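PDB 4DM4: cell division control protein 73 from Saccharomyces cerevisiae, which serves in the nuclear PAF1 complex, which acts in transcription initiation and elongation by RNA polymerase II, in snR47 3'-end formation and in transcription-coupled histone modification. Local coordinates for residues R1-I6 with P56-I61; N20-L25 with V44-N49; S13-V18 with F109-D114; I80-H85 with E99-C104. All coordinates share one frame; numbering follows the deposited sequence.

Contact 1: residues R1-I6 with P56-I61; sequences RKDPII and PIRFII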
# COMPACT_ATOMS: atom_id res chain seq x y z
N ARG A 1 -8.86 19.14 5.54
CA ARG A 1 -7.73 18.43 6.20
C ARG A 1 -6.76 17.79 5.18
O ARG A 1 -7.11 17.59 4.01
CB ARG A 1 -8.24 17.37 7.19
CG ARG A 1 -8.68 16.05 6.55
CD ARG A 1 -8.26 14.86 7.40
NE ARG A 1 -8.92 14.82 8.70
CZ ARG A 1 -8.94 13.75 9.50
NH1 ARG A 1 -8.34 12.62 9.13
NH2 ARG A 1 -9.57 13.81 10.66
N LYS A 2 -5.56 17.48 5.65
CA LYS A 2 -4.46 17.04 4.80
C LYS A 2 -4.65 15.68 4.12
O LYS A 2 -5.42 14.84 4.58
CB LYS A 2 -3.16 17.05 5.62
N ASP A 3 -3.93 15.50 3.01
CA ASP A 3 -3.96 14.26 2.25
C ASP A 3 -3.35 13.09 3.02
O ASP A 3 -2.29 13.24 3.63
CB ASP A 3 -3.21 14.44 0.93
CG ASP A 3 -3.86 15.49 0.03
OD1 ASP A 3 -5.08 15.74 0.16
OD2 ASP A 3 -3.14 16.05 -0.83
N PRO A 4 -4.02 11.92 2.99
CA PRO A 4 -3.46 10.71 3.59
C PRO A 4 -2.31 10.15 2.77
O PRO A 4 -2.24 10.37 1.55
CB PRO A 4 -4.64 9.74 3.58
CG PRO A 4 -5.45 10.16 2.43
CD PRO A 4 -5.36 11.67 2.44
N ILE A 5 -1.42 9.44 3.44
CA ILE A 5 -0.20 8.89 2.84
C ILE A 5 -0.26 7.36 2.78
O ILE A 5 -0.66 6.73 3.75
CB ILE A 5 1.06 9.35 3.63
CG1 ILE A 5 1.18 10.88 3.59
CG2 ILE A 5 2.35 8.71 3.05
CD1 ILE A 5 2.03 11.46 4.73
N ILE A 6 0.13 6.77 1.66
CA ILE A 6 0.37 5.31 1.60
C ILE A 6 1.86 5.03 1.39
O ILE A 6 2.47 5.56 0.46
CB ILE A 6 -0.49 4.59 0.53
CG1 ILE A 6 -1.99 4.80 0.80
CG2 ILE A 6 -0.19 3.07 0.49
CD1 ILE A 6 -2.89 4.33 -0.33
N PRO A 56 -13.71 13.39 -3.18
CA PRO A 56 -12.62 12.50 -3.56
C PRO A 56 -11.41 12.67 -2.64
O PRO A 56 -11.09 13.79 -2.23
CB PRO A 56 -12.27 12.95 -4.98
CG PRO A 56 -12.80 14.33 -5.10
CD PRO A 56 -14.02 14.39 -4.22
N ILE A 57 -10.78 11.56 -2.29
CA ILE A 57 -9.60 11.57 -1.43
C ILE A 57 -8.34 11.52 -2.30
O ILE A 57 -8.23 10.69 -3.20
CB ILE A 57 -9.60 10.39 -0.42
CG1 ILE A 57 -10.88 10.37 0.43
CG2 ILE A 57 -8.34 10.42 0.47
CD1 ILE A 57 -11.14 11.65 1.22
N ARG A 58 -7.41 12.43 -2.01
CA ARG A 58 -6.13 12.49 -2.69
C ARG A 58 -5.09 11.80 -1.82
O ARG A 58 -4.85 12.21 -0.67
CB ARG A 58 -5.71 13.93 -2.94
CG ARG A 58 -6.71 14.78 -3.70
CD ARG A 58 -6.62 16.24 -3.28
NE ARG A 58 -5.82 17.04 -4.20
CZ ARG A 58 -4.73 17.74 -3.89
NH1 ARG A 58 -4.25 17.77 -2.64
NH2 ARG A 58 -4.11 18.42 -4.85
N PHE A 59 -4.48 10.77 -2.39
CA PHE A 59 -3.44 10.01 -1.72
C PHE A 59 -2.06 10.41 -2.20
O PHE A 59 -1.84 10.62 -3.39
CB PHE A 59 -3.63 8.51 -1.98
CG PHE A 59 -4.87 7.95 -1.37
CD1 PHE A 59 -4.86 7.47 -0.06
CD2 PHE A 59 -6.07 7.93 -2.09
CE1 PHE A 59 -6.01 6.95 0.53
CE2 PHE A 59 -7.23 7.41 -1.50
CZ PHE A 59 -7.20 6.93 -0.19
N ILE A 60 -1.15 10.51 -1.24
CA ILE A 60 0.27 10.62 -1.51
C ILE A 60 0.86 9.20 -1.39
O ILE A 60 0.83 8.59 -0.33
CB ILE A 60 0.94 11.59 -0.50
CG1 ILE A 60 0.33 13.00 -0.65
CG2 ILE A 60 2.46 11.60 -0.68
CD1 ILE A 60 0.49 13.88 0.60
N ILE A 61 1.37 8.67 -2.50
CA ILE A 61 1.96 7.34 -2.46
C ILE A 61 3.47 7.44 -2.62
O ILE A 61 3.96 7.94 -3.62
CB ILE A 61 1.33 6.38 -3.51
CG1 ILE A 61 -0.19 6.30 -3.30
CG2 ILE A 61 1.96 4.99 -3.40
CD1 ILE A 61 -0.89 5.30 -4.20
O HOH W 1 -7.50 14.20 0.52
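Pro4 and Ile60 meet where strand 5-7 pairs in parallel with strand 57-62, in the sheet of the GTPase-like C-terminal domain of Cdc73. Ile60 holds both backbone bonds: its N gives a hydrogen to Pro4 O over 3.0 Å, nearly straight at 173°, and its O receives one from Ile6 N. The side chains divide between two faces. On one, CG of the Pro4 ring lies 3.5 Å from CG2 of Ile57 and also reaches CD1 of the Phe59 ring. Ile6 comes to that same ring atom from further along the strand, CD1 to CD1 at 3.7 Å; with CG1 beside its own backbone N (chi1 -59°) and the chain extended beyond, the methyl ends against the ring. Leu149 and Leu153 of helix 138-155 pack on Phe59 as well. Ile5 and Ile60 occupy the other face, where CD1 of Ile60 leans on CB of Asp3. At Asp3, just before strand 5-7, the bent chain of Arg58 brings its guanidinium to the carboxylate, the two planes 55° apart. Both Asp3 oxygens serve Arg58: OD2 makes the salt bridge to its NH1 at 2.7 Å, while OD1 takes a hydrogen from a water that accepts from Arg58 N.

Contact 2: residues N20-L25 with V44-N49; sequences NIKQFL and VNIEKN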
# COMPACT_ATOMS: atom_id res chain seq x y z
N ASN A 20 3.99 0.50 -10.89
CA ASN A 20 2.75 -0.17 -11.28
C ASN A 20 1.55 0.09 -10.36
O ASN A 20 0.47 -0.43 -10.62
CB ASN A 20 2.97 -1.68 -11.48
CG ASN A 20 3.26 -2.43 -10.19
OD1 ASN A 20 3.37 -1.83 -9.12
ND2 ASN A 20 3.40 -3.74 -10.28
N ILE A 21 1.74 0.90 -9.32
CA ILE A 21 0.70 1.11 -8.30
C ILE A 21 -0.58 1.77 -8.82
O ILE A 21 -1.70 1.38 -8.44
CB ILE A 21 1.22 1.89 -7.05
CG1 ILE A 21 0.18 1.87 -5.93
CG2 ILE A 21 1.60 3.33 -7.40
CD1 ILE A 21 0.05 0.54 -5.22
N LYS A 22 -0.42 2.77 -9.69
CA LYS A 22 -1.56 3.51 -10.20
C LYS A 22 -2.39 2.63 -11.13
O LYS A 22 -3.62 2.64 -11.08
CB LYS A 22 -1.09 4.77 -10.90
CG LYS A 22 -2.17 5.78 -11.24
CD LYS A 22 -1.50 7.10 -11.63
CE LYS A 22 -2.37 7.94 -12.54
NZ LYS A 22 -1.59 9.12 -13.06
N GLN A 23 -1.71 1.84 -11.97
CA GLN A 23 -2.39 0.91 -12.87
C GLN A 23 -3.17 -0.12 -12.06
O GLN A 23 -4.28 -0.50 -12.42
CB GLN A 23 -1.38 0.19 -13.77
CG GLN A 23 -0.58 1.08 -14.72
CD GLN A 23 0.82 1.36 -14.21
OE1 GLN A 23 1.02 1.82 -13.07
NE2 GLN A 23 1.82 1.10 -15.06
N PHE A 24 -2.58 -0.57 -10.96
CA PHE A 24 -3.21 -1.57 -10.12
C PHE A 24 -4.40 -0.98 -9.36
O PHE A 24 -5.52 -1.47 -9.49
CB PHE A 24 -2.19 -2.21 -9.17
CG PHE A 24 -2.78 -3.26 -8.27
CD1 PHE A 24 -3.24 -4.47 -8.79
CD2 PHE A 24 -2.90 -3.02 -6.90
CE1 PHE A 24 -3.80 -5.45 -7.94
CE2 PHE A 24 -3.45 -3.99 -6.05
CZ PHE A 24 -3.90 -5.20 -6.58
N LEU A 25 -4.17 0.08 -8.60
CA LEU A 25 -5.22 0.67 -7.76
C LEU A 25 -6.34 1.37 -8.51
O LEU A 25 -7.49 1.34 -8.08
CB LEU A 25 -4.61 1.61 -6.70
CG LEU A 25 -3.83 0.88 -5.60
CD1 LEU A 25 -3.35 1.86 -4.51
CD2 LEU A 25 -4.66 -0.26 -5.02
N VAL A 44 4.07 9.11 -6.34
CA VAL A 44 2.95 9.31 -7.26
C VAL A 44 1.73 9.75 -6.44
O VAL A 44 1.55 9.32 -5.31
CB VAL A 44 2.69 8.04 -8.15
CG1 VAL A 44 2.30 6.81 -7.32
CG2 VAL A 44 1.64 8.32 -9.23
N ASN A 45 0.93 10.66 -7.00
CA ASN A 45 -0.34 11.03 -6.38
C ASN A 45 -1.46 10.34 -7.12
O ASN A 45 -1.43 10.26 -8.35
CB ASN A 45 -0.59 12.54 -6.45
CG ASN A 45 0.49 13.34 -5.77
OD1 ASN A 45 1.18 14.13 -6.40
ND2 ASN A 45 0.64 13.14 -4.46
N ILE A 46 -2.45 9.86 -6.37
CA ILE A 46 -3.68 9.37 -6.98
C ILE A 46 -4.90 9.92 -6.25
O ILE A 46 -4.82 10.33 -5.09
CB ILE A 46 -3.75 7.82 -7.06
CG1 ILE A 46 -3.75 7.20 -5.66
CG2 ILE A 46 -2.59 7.26 -7.92
CD1 ILE A 46 -4.28 5.76 -5.62
N GLU A 47 -6.04 9.92 -6.94
CA GLU A 47 -7.28 10.37 -6.37
C GLU A 47 -8.31 9.23 -6.45
O GLU A 47 -8.36 8.51 -7.45
CB GLU A 47 -7.75 11.63 -7.11
CG GLU A 47 -8.98 12.30 -6.56
CD GLU A 47 -9.28 13.62 -7.25
OE1 GLU A 47 -8.49 14.58 -7.07
OE2 GLU A 47 -10.30 13.70 -7.97
N LYS A 48 -9.09 9.06 -5.38
CA LYS A 48 -10.10 8.01 -5.34
C LYS A 48 -11.44 8.50 -4.81
O LYS A 48 -11.51 9.16 -3.78
CB LYS A 48 -9.59 6.80 -4.53
CG LYS A 48 -10.59 5.65 -4.37
CD LYS A 48 -10.83 4.87 -5.66
CE LYS A 48 -11.83 3.74 -5.41
NZ LYS A 48 -12.36 3.17 -6.68
N ASN A 49 -12.50 8.18 -5.55
CA ASN A 49 -13.87 8.43 -5.10
C ASN A 49 -14.46 7.21 -4.43
O ASN A 49 -14.55 6.14 -5.04
CB ASN A 49 -14.75 8.83 -6.28
CG ASN A 49 -14.93 10.31 -6.38
OD1 ASN A 49 -14.15 11.00 -7.04
ND2 ASN A 49 -15.96 10.84 -5.70
O HOH W 2 -2.68 10.57 -10.61
O HOH W 3 -10.30 1.38 -8.75
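Lys22 lays the aliphatic part of its side chain over Ile46, with CG 3.7 Å from the CG2 methyl of Ile46 and CD following close behind. The two side chains run past each other in opposite directions. CG of Lys22 stands anti to its backbone N (chi1 -168°), and every later torsion is extended, which carries the chain onward past CG2 of Val44, 4.1 Å from CD. Its ammonium therefore ends beyond the apolar patch, where NZ gives a hydrogen to a water 3.0 Å away that in turn donates to Asn45 O. The methylenes thus cover the branched side chains while the ammonium stays with water.

Deeper in, Ile21 and Val44 meet through single methyls, CG2 of Ile21 to CG1 of Val44 at 3.6 Å. The first torsion of Ile21 (chi1 -171°) sends CG1 away from the backbone N and leaves CG2 to meet the strand. Leu25, one turn further along the helix, touches more lightly: its CD1 lies 4.2 Å from CD1 of Ile46, the two side chains crossing at about a right angle. No direct hydrogen bond links the segments.

The pairing is plain helix-on-sheet packing in the GTPase-like fold. The axis of 21-25 runs 14° from that of 44-48, with a closest approach of 9.8 Å. Strand 43-48 is the outermost on its side of the sheet and pairs with strand 57-62, while helix 138-155 lies alongside, bringing Phe145 to Leu25 and Trp146 to Ile46.

Contact 3: residues S13-V18 with F109-D114; sequences SSILTV and FHFAGD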
# COMPACT_ATOMS: atom_id res chain seq x y z
N SER A 13 11.88 -5.04 -7.33
CA SER A 13 11.40 -6.42 -7.43
C SER A 13 10.02 -6.59 -6.79
O SER A 13 9.22 -7.41 -7.24
CB SER A 13 12.39 -7.37 -6.76
OG SER A 13 12.54 -7.02 -5.39
N SER A 14 9.77 -5.83 -5.72
CA SER A 14 8.51 -5.87 -4.98
C SER A 14 7.30 -6.00 -5.91
O SER A 14 7.28 -5.41 -6.99
CB SER A 14 8.36 -4.62 -4.12
OG SER A 14 7.01 -4.41 -3.71
N ILE A 15 6.31 -6.78 -5.48
CA ILE A 15 5.12 -7.06 -6.30
C ILE A 15 4.51 -5.75 -6.82
O ILE A 15 4.21 -5.62 -8.00
CB ILE A 15 4.07 -7.93 -5.54
CG1 ILE A 15 2.88 -8.27 -6.43
CG2 ILE A 15 3.61 -7.26 -4.23
CD1 ILE A 15 1.97 -9.36 -5.88
N LEU A 16 4.36 -4.80 -5.91
CA LEU A 16 3.84 -3.48 -6.23
C LEU A 16 4.90 -2.44 -5.90
O LEU A 16 5.53 -2.50 -4.83
CB LEU A 16 2.54 -3.21 -5.47
CG LEU A 16 1.28 -3.97 -5.89
CD1 LEU A 16 0.21 -3.83 -4.82
CD2 LEU A 16 0.76 -3.47 -7.24
N THR A 17 5.10 -1.51 -6.82
CA THR A 17 6.09 -0.44 -6.69
C THR A 17 5.42 0.84 -7.20
O THR A 17 4.29 0.80 -7.69
CB THR A 17 7.35 -0.70 -7.56
OG1 THR A 17 6.98 -0.67 -8.94
CG2 THR A 17 7.99 -2.05 -7.24
N VAL A 18 6.11 1.97 -7.10
CA VAL A 18 5.58 3.25 -7.59
C VAL A 18 5.32 3.17 -9.11
O VAL A 18 4.49 3.92 -9.64
CB VAL A 18 6.48 4.46 -7.17
CG1 VAL A 18 6.08 5.75 -7.86
CG2 VAL A 18 6.43 4.67 -5.66
N PHE A 109 0.66 -8.06 -0.15
CA PHE A 109 0.20 -8.51 -1.45
C PHE A 109 1.12 -9.62 -1.94
O PHE A 109 2.33 -9.47 -1.92
CB PHE A 109 0.22 -7.36 -2.45
CG PHE A 109 -0.86 -6.34 -2.22
CD1 PHE A 109 -2.11 -6.48 -2.83
CD2 PHE A 109 -0.63 -5.23 -1.42
CE1 PHE A 109 -3.12 -5.52 -2.62
CE2 PHE A 109 -1.63 -4.27 -1.20
CZ PHE A 109 -2.87 -4.42 -1.81
N HIS A 110 0.53 -10.73 -2.38
CA HIS A 110 1.29 -11.83 -2.96
C HIS A 110 0.42 -12.59 -3.95
O HIS A 110 -0.78 -12.33 -4.04
CB HIS A 110 1.80 -12.77 -1.87
CG HIS A 110 0.74 -13.65 -1.29
ND1 HIS A 110 -0.31 -13.16 -0.54
CD2 HIS A 110 0.56 -14.99 -1.36
CE1 HIS A 110 -1.09 -14.16 -0.17
NE2 HIS A 110 -0.58 -15.28 -0.65
N PHE A 111 1.03 -13.54 -4.66
CA PHE A 111 0.32 -14.41 -5.58
C PHE A 111 -0.13 -15.71 -4.92
O PHE A 111 0.61 -16.32 -4.13
CB PHE A 111 1.20 -14.72 -6.80
CG PHE A 111 1.44 -13.52 -7.69
CD1 PHE A 111 0.46 -13.11 -8.60
CD2 PHE A 111 2.63 -12.81 -7.62
CE1 PHE A 111 0.67 -11.99 -9.42
CE2 PHE A 111 2.86 -11.69 -8.44
CZ PHE A 111 1.87 -11.29 -9.34
N ALA A 112 -1.35 -16.13 -5.25
CA ALA A 112 -1.87 -17.43 -4.82
C ALA A 112 -0.90 -18.53 -5.25
O ALA A 112 -0.39 -18.50 -6.37
CB ALA A 112 -3.25 -17.67 -5.42
N GLY A 113 -0.64 -19.48 -4.36
CA GLY A 113 0.30 -20.55 -4.64
C GLY A 113 1.71 -20.29 -4.14
O GLY A 113 2.49 -21.23 -3.98
N ASP A 114 2.04 -19.02 -3.90
CA ASP A 114 3.30 -18.66 -3.26
C ASP A 114 3.09 -18.64 -1.76
O ASP A 114 2.25 -17.88 -1.25
CB ASP A 114 3.82 -17.30 -3.73
CG ASP A 114 4.27 -17.32 -5.19
OD1 ASP A 114 4.36 -18.41 -5.78
OD2 ASP A 114 4.54 -16.23 -5.75
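Ile15 reaches across to strand 105-111 with both of its branches. From CB the shorter branch, CG2, turns to the backbone of Phe109, resting 3.4 Å from its carbonyl O and 3.8 Å from its CB. The longer branch sets off through CG1, which stands opposite the backbone N (chi1 -177°) and approaches CE2 of Phe111. With chi2 also extended, the chain finishes at CD1, which lies over a face of the Phe111 ring in a CH-pi contact, 4.0 Å from the centroid, and comes near CA of His110 too. The side chain thus straddles the strand end, one branch on each of two alternate residues.

In the GTPase-like fold the 13-18 segment belongs to the connection between strand 5-7 and helix 21-27, which probably corresponds to the P-loop position of true GTPases; here it packs by apolar side chains on the end of a parallel strand. An alanine in place of Ile15 would remove both branches and would probably leave a gap over this face of Phe111 and beside the Phe109 carbonyl.

Leu16, next in the chain, makes a second CH-pi contact: its CD1 stands over the Phe109 ring, 3.8 Å from the centroid and 14° off the normal. Nearby, Ser14 OG donates to Leu16 O at 2.7 Å, from above the carbonyl plane, a bond that spans Ile15.

Contact 4: residues I80-H85 with E99-C104; sequences IFTTGH and ELFQRC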
# COMPACT_ATOMS: atom_id res chain seq x y z
N ILE A 80 0.26 0.80 4.85
CA ILE A 80 1.59 0.37 4.49
C ILE A 80 1.50 -0.93 3.70
O ILE A 80 0.93 -1.92 4.19
CB ILE A 80 2.48 0.22 5.74
CG1 ILE A 80 2.64 1.59 6.42
CG2 ILE A 80 3.85 -0.41 5.37
CD1 ILE A 80 3.38 1.58 7.69
N PHE A 81 2.04 -0.93 2.48
CA PHE A 81 2.13 -2.13 1.65
C PHE A 81 3.49 -2.77 1.92
O PHE A 81 4.51 -2.10 1.84
CB PHE A 81 2.04 -1.77 0.17
CG PHE A 81 0.66 -1.33 -0.28
CD1 PHE A 81 -0.29 -0.88 0.63
CD2 PHE A 81 0.34 -1.33 -1.63
CE1 PHE A 81 -1.54 -0.47 0.21
CE2 PHE A 81 -0.92 -0.91 -2.06
CZ PHE A 81 -1.86 -0.48 -1.13
N THR A 82 3.49 -4.06 2.23
CA THR A 82 4.73 -4.73 2.58
C THR A 82 4.96 -5.96 1.72
O THR A 82 4.02 -6.61 1.27
CB THR A 82 4.81 -5.08 4.10
OG1 THR A 82 6.09 -5.65 4.40
CG2 THR A 82 3.71 -6.04 4.53
N THR A 83 6.24 -6.27 1.51
CA THR A 83 6.66 -7.48 0.81
C THR A 83 7.16 -8.51 1.79
O THR A 83 7.45 -9.65 1.41
CB THR A 83 7.81 -7.18 -0.15
OG1 THR A 83 8.75 -6.30 0.50
CG2 THR A 83 7.28 -6.53 -1.40
N GLY A 84 7.30 -8.10 3.06
CA GLY A 84 7.77 -8.99 4.10
C GLY A 84 9.26 -8.91 4.40
O GLY A 84 9.82 -9.84 4.96
N HIS A 85 9.89 -7.80 4.03
CA HIS A 85 11.28 -7.52 4.41
C HIS A 85 11.24 -6.44 5.47
O HIS A 85 10.84 -5.32 5.16
CB HIS A 85 12.08 -7.00 3.21
CG HIS A 85 12.07 -7.89 2.00
ND1 HIS A 85 13.19 -8.55 1.55
CD2 HIS A 85 11.08 -8.21 1.14
CE1 HIS A 85 12.89 -9.24 0.47
NE2 HIS A 85 11.61 -9.06 0.20
N GLU A 99 5.16 -2.90 16.43
CA GLU A 99 4.77 -1.53 16.73
C GLU A 99 4.15 -0.82 15.52
O GLU A 99 3.12 -0.16 15.65
CB GLU A 99 5.98 -0.73 17.24
N LEU A 100 4.77 -0.98 14.36
CA LEU A 100 4.35 -0.28 13.15
C LEU A 100 2.92 -0.63 12.75
O LEU A 100 2.13 0.26 12.41
CB LEU A 100 5.31 -0.61 11.99
CG LEU A 100 4.97 -0.06 10.61
CD1 LEU A 100 5.01 1.47 10.60
CD2 LEU A 100 5.93 -0.64 9.56
N PHE A 101 2.59 -1.91 12.79
CA PHE A 101 1.28 -2.36 12.34
C PHE A 101 0.18 -2.24 13.40
O PHE A 101 -0.99 -2.41 13.09
CB PHE A 101 1.36 -3.76 11.71
CG PHE A 101 2.24 -3.80 10.49
CD1 PHE A 101 1.98 -2.96 9.41
CD2 PHE A 101 3.32 -4.67 10.42
CE1 PHE A 101 2.78 -2.97 8.28
CE2 PHE A 101 4.13 -4.69 9.28
CZ PHE A 101 3.86 -3.84 8.21
N GLN A 102 0.57 -1.90 14.63
CA GLN A 102 -0.41 -1.42 15.61
C GLN A 102 -0.75 0.04 15.33
O GLN A 102 -1.84 0.51 15.67
CB GLN A 102 0.12 -1.59 17.04
N ARG A 103 0.16 0.76 14.67
CA ARG A 103 -0.02 2.19 14.40
C ARG A 103 -0.63 2.49 13.04
O ARG A 103 -1.42 3.43 12.91
CB ARG A 103 1.32 2.93 14.54
CG ARG A 103 1.93 2.88 15.95
CD ARG A 103 1.04 3.55 17.00
NE ARG A 103 0.94 5.00 16.82
CZ ARG A 103 1.68 5.89 17.48
NH1 ARG A 103 2.58 5.51 18.37
NH2 ARG A 103 1.50 7.19 17.24
N CYS A 104 -0.24 1.71 12.03
CA CYS A 104 -0.74 1.88 10.67
C CYS A 104 -1.26 0.54 10.16
O CYS A 104 -0.76 -0.51 10.55
CB CYS A 104 0.36 2.37 9.71
SG CYS A 104 1.37 3.74 10.31
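Two torsion settings bring Ile80 and Leu100 end to end. In Ile80, CG1 lies beside the backbone N (chi1 -63°) and chi2 is extended, pushing CD1 out from the strand; in Leu100, CG lies anti to the backbone N (chi1 175°), carrying the isobutyl end toward the strand. The two CD1 methyls meet tip to tip at 3.3 Å, tighter than usual for carbons. CD1 of Ile80 also touches Cys104 CB at 3.7 Å, while its other branch, CG2, comes to the edge of the Phe101 ring, 4.0 Å from CE1.

These residues join strand 77-82 to helix 97-103 within a beta-alpha-beta unit that continues into strand 105-111. The axis of 99-103 lies at 138° to that of 80-82. Replacing Ile80 with an alanine would probably open a gap between the strand and the Leu100 and Cys104 side chains and take away one neighbour of the Phe101 edge.

Phe101 also receives Thr82, though more loosely, with CG2 of Thr82 4.3 Å from CZ of the ring. Phe89 meets that ring edge-to-face. The hydroxyl of Thr82 is engaged elsewhere: its OG1 accepts from Gly84 N at 3.0 Å, an ST turn.

In the fold
From the N terminus, the chain enters at strand 5-7, and contact 1 closes the first long loop when strand 57-62 pairs beside it. Contact 2 falls wholly within that loop, bringing helix 21-27 onto edge strand 43-48; backbone bonds from Phe59 and Lys48 join the two contacts. Contact 3 spans further, from the 13-18 connection to strand 105-111, so it crosses contact 1 and encloses both contact 2 and contact 4. Contact 4, local to one beta-alpha-beta unit, begins after contact 1 has closed. Phe81, between its touching residues, faces the other way and packs against Ile6, Ile21, Leu16 and Phe109, thus linking contact 4 to all the others.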